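Putative Oleoyl-[acyl-carrier protein] thioesterase (Lactobacillus plantarum, PDB 2OWN) probably hydrolyses the thioester bond of oleoyl-acyl-carrier protein, releasing the free fatty acid. Local coordinates at residues Tyr166-Phe171 against Phe185-Asp190. Sequence-based numbering, arbitrary orientation.
With SO4 (sulfate ion), chain C.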
loop_
_atom_site.group_PDB
_atom_site.type_symbol
_atom_site.label_atom_id
_atom_site.label_comp_id
_atom_site.label_asym_id
_atom_site.label_seq_id
_atom_site.Cartn_x
_atom_site.Cartn_y
_atom_site.Cartn_z
ATOM N N TYR B 166 -16.836 -0.397 -5.166
ATOM C CA TYR B 166 -15.373 -0.311 -5.360
ATOM C C TYR B 166 -15.027 -1.023 -6.663
ATOM O O TYR B 166 -15.609 -2.072 -6.963
ATOM C CB TYR B 166 -14.585 -0.936 -4.216
ATOM C CG TYR B 166 -14.788 -0.269 -2.889
ATOM C CD1 TYR B 166 -13.969 0.811 -2.493
ATOM C CD2 TYR B 166 -15.802 -0.697 -2.004
ATOM C CE1 TYR B 166 -14.148 1.457 -1.235
ATOM C CE2 TYR B 166 -15.987 -0.060 -0.735
ATOM C CZ TYR B 166 -15.166 1.009 -0.371
ATOM O OH TYR B 166 -15.351 1.613 0.835
ATOM N N HIS B 167 -14.098 -0.443 -7.419
ATOM C CA HIS B 167 -13.610 -0.995 -8.686
ATOM C C HIS B 167 -12.251 -1.622 -8.394
ATOM O O HIS B 167 -11.446 -1.039 -7.645
ATOM C CB HIS B 167 -13.514 0.092 -9.745
ATOM C CG HIS B 167 -14.832 0.718 -10.070
ATOM N ND1 HIS B 167 -15.369 1.748 -9.328
ATOM C CD2 HIS B 167 -15.727 0.453 -11.051
ATOM C CE1 HIS B 167 -16.539 2.091 -9.839
ATOM N NE2 HIS B 167 -16.779 1.321 -10.886
ATOM N N VAL B 168 -12.003 -2.803 -8.974
ATOM C CA VAL B 168 -10.740 -3.538 -8.799
ATOM C C VAL B 168 -9.713 -2.840 -9.706
ATOM O O VAL B 168 -9.943 -2.722 -10.912
ATOM C CB VAL B 168 -10.858 -5.041 -9.140
ATOM C CG1 VAL B 168 -9.528 -5.773 -8.926
ATOM C CG2 VAL B 168 -11.931 -5.679 -8.287
ATOM N N ARG B 169 -8.613 -2.384 -9.108
ATOM C CA ARG B 169 -7.535 -1.658 -9.809
ATOM C C ARG B 169 -6.417 -2.556 -10.285
ATOM O O ARG B 169 -6.316 -3.706 -9.851
ATOM C CB ARG B 169 -6.915 -0.620 -8.888
ATOM C CG ARG B 169 -7.869 0.420 -8.479
ATOM C CD ARG B 169 -7.280 1.262 -7.422
ATOM N NE ARG B 169 -8.285 2.210 -6.997
ATOM C CZ ARG B 169 -8.279 2.899 -5.861
ATOM N NH1 ARG B 169 -7.308 2.808 -4.951
ATOM N NH2 ARG B 169 -9.308 3.701 -5.638
ATOM N N PHE B 170 -5.571 -1.997 -11.163
ATOM C CA PHE B 170 -4.400 -2.692 -11.711
ATOM C C PHE B 170 -3.454 -3.100 -10.565
ATOM O O PHE B 170 -3.107 -4.280 -10.495
ATOM C CB PHE B 170 -3.669 -1.860 -12.775
ATOM C CG PHE B 170 -2.487 -2.558 -13.372
ATOM C CD1 PHE B 170 -2.677 -3.573 -14.328
ATOM C CD2 PHE B 170 -1.172 -2.217 -12.982
ATOM C CE1 PHE B 170 -1.571 -4.253 -14.899
ATOM C CE2 PHE B 170 -0.047 -2.880 -13.541
ATOM C CZ PHE B 170 -0.245 -3.904 -14.505
ATOM N N PHE B 171 -3.147 -2.171 -9.640
ATOM C CA PHE B 171 -2.257 -2.478 -8.483
ATOM C C PHE B 171 -2.833 -3.481 -7.451
ATOM O O PHE B 171 -2.065 -3.945 -6.606
ATOM C CB PHE B 171 -1.686 -1.224 -7.764
ATOM C CG PHE B 171 -0.922 -0.247 -8.661
ATOM C CD1 PHE B 171 -0.120 -0.674 -9.761
ATOM C CD2 PHE B 171 -0.858 1.116 -8.285
ATOM C CE1 PHE B 171 0.608 0.267 -10.555
ATOM C CE2 PHE B 171 -0.118 2.067 -9.051
ATOM C CZ PHE B 171 0.618 1.640 -10.193
ATOM N N PHE B 185 -9.510 -5.743 2.638
ATOM C CA PHE B 185 -9.564 -4.869 3.847
ATOM C C PHE B 185 -9.646 -3.372 3.534
ATOM O O PHE B 185 -10.184 -2.616 4.354
ATOM C CB PHE B 185 -8.443 -5.174 4.855
ATOM C CG PHE B 185 -8.616 -6.490 5.538
ATOM C CD1 PHE B 185 -9.539 -6.600 6.601
ATOM C CD2 PHE B 185 -7.888 -7.622 5.143
ATOM C CE1 PHE B 185 -9.741 -7.834 7.275
ATOM C CE2 PHE B 185 -8.071 -8.869 5.818
ATOM C CZ PHE B 185 -9.005 -8.974 6.878
ATOM N N ASP B 186 -9.099 -2.951 2.379
ATOM C CA ASP B 186 -9.205 -1.555 1.898
ATOM C C ASP B 186 -10.683 -1.211 1.687
ATOM O O ASP B 186 -11.110 -0.146 2.096
ATOM C CB ASP B 186 -8.509 -1.294 0.540
ATOM C CG ASP B 186 -7.002 -1.608 0.532
ATOM O OD1 ASP B 186 -6.353 -1.641 1.593
ATOM O OD2 ASP B 186 -6.465 -1.805 -0.580
ATOM N N TRP B 187 -11.439 -2.144 1.089
ATOM C CA TRP B 187 -12.873 -1.966 0.787
ATOM C C TRP B 187 -13.718 -2.116 2.049
ATOM O O TRP B 187 -14.588 -1.282 2.294
ATOM C CB TRP B 187 -13.390 -2.943 -0.299
ATOM C CG TRP B 187 -12.496 -3.065 -1.492
ATOM C CD1 TRP B 187 -11.797 -2.061 -2.083
ATOM C CD2 TRP B 187 -12.271 -4.235 -2.276
ATOM N NE1 TRP B 187 -11.097 -2.535 -3.146
ATOM C CE2 TRP B 187 -11.369 -3.868 -3.311
ATOM C CE3 TRP B 187 -12.731 -5.571 -2.205
ATOM C CZ2 TRP B 187 -10.899 -4.796 -4.281
ATOM C CZ3 TRP B 187 -12.267 -6.512 -3.172
ATOM C CH2 TRP B 187 -11.357 -6.106 -4.200
ATOM N N LEU B 188 -13.459 -3.189 2.815
ATOM C CA LEU B 188 -14.167 -3.520 4.081
ATOM C C LEU B 188 -14.118 -2.404 5.122
ATOM O O LEU B 188 -15.162 -1.958 5.596
ATOM C CB LEU B 188 -13.601 -4.808 4.711
ATOM C CG LEU B 188 -13.830 -6.130 3.960
ATOM C CD1 LEU B 188 -12.847 -7.232 4.396
ATOM C CD2 LEU B 188 -15.275 -6.592 4.107
ATOM N N VAL B 189 -12.899 -1.948 5.429
ATOM C CA VAL B 189 -12.664 -0.885 6.431
ATOM C C VAL B 189 -13.177 0.473 5.933
ATOM O O VAL B 189 -13.825 1.177 6.710
ATOM C CB VAL B 189 -11.179 -0.831 6.908
ATOM C CG1 VAL B 189 -10.964 0.287 7.930
ATOM C CG2 VAL B 189 -10.790 -2.187 7.512
ATOM N N ASP B 190 -12.894 0.820 4.664
ATOM C CA ASP B 190 -13.368 2.095 4.063
ATOM C C ASP B 190 -14.914 2.196 3.965
ATOM O O ASP B 190 -15.424 3.316 3.855
ATOM C CB ASP B 190 -12.735 2.382 2.696
ATOM C CG ASP B 190 -13.104 3.753 2.162
ATOM O OD1 ASP B 190 -12.772 4.750 2.845
ATOM O OD2 ASP B 190 -13.809 3.804 1.134
HETATM S S SO4 C . -13.398 3.439 -6.305
HETATM O O1 SO4 C . -13.010 2.048 -6.409
HETATM O O2 SO4 C . -14.292 3.625 -5.165
HETATM O O3 SO4 C . -12.264 4.295 -6.102
HETATM O O4 SO4 C . -14.075 3.832 -7.540
HETATM O O HOH W 1 -9.651 -1.343 -5.725
#
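Trp187 lies against Tyr166 in an offset stack, its five-membered ring 4.8 Å from the Tyr166 ring between centroids and the planes tilted by 27°. The two side chains run past each other in opposite directions, and each methylene therefore settles over the other's ring: Trp187 CB is 3.9 Å from the Tyr166 ring centroid, and Tyr166 CB makes the reciprocal CH-pi contact. At the far end of the indole, Trp187 CH2 comes within 4.1 Å of Val168 CG2. In the indole plane, Trp187 NE1 donates to a water that donates to His167 O, bridging helix and strand. One turn on, Asp190 has CG anti to its backbone N (chi1 -174°), which brings OD2 to the edge of the Tyr166 ring; Tyr166 OH donates to Asp190 OD2 over 2.7 Å, on the anti side and 30° out of the carboxylate plane. With an alanine here, the loss of the Tyr166 phenol would probably open a gap beside the indole and leave Asp190 OD2 without this donor. Asp190 OD1 accepts from Phe170 N of the second subunit. Within the C-terminal hotdog domain, helix 184-191 packs against the end of strand 162-167, with Val219 of antiparallel strand 218-227 touching both aromatic residues and Ile240 of strand 233-241 meeting Trp187.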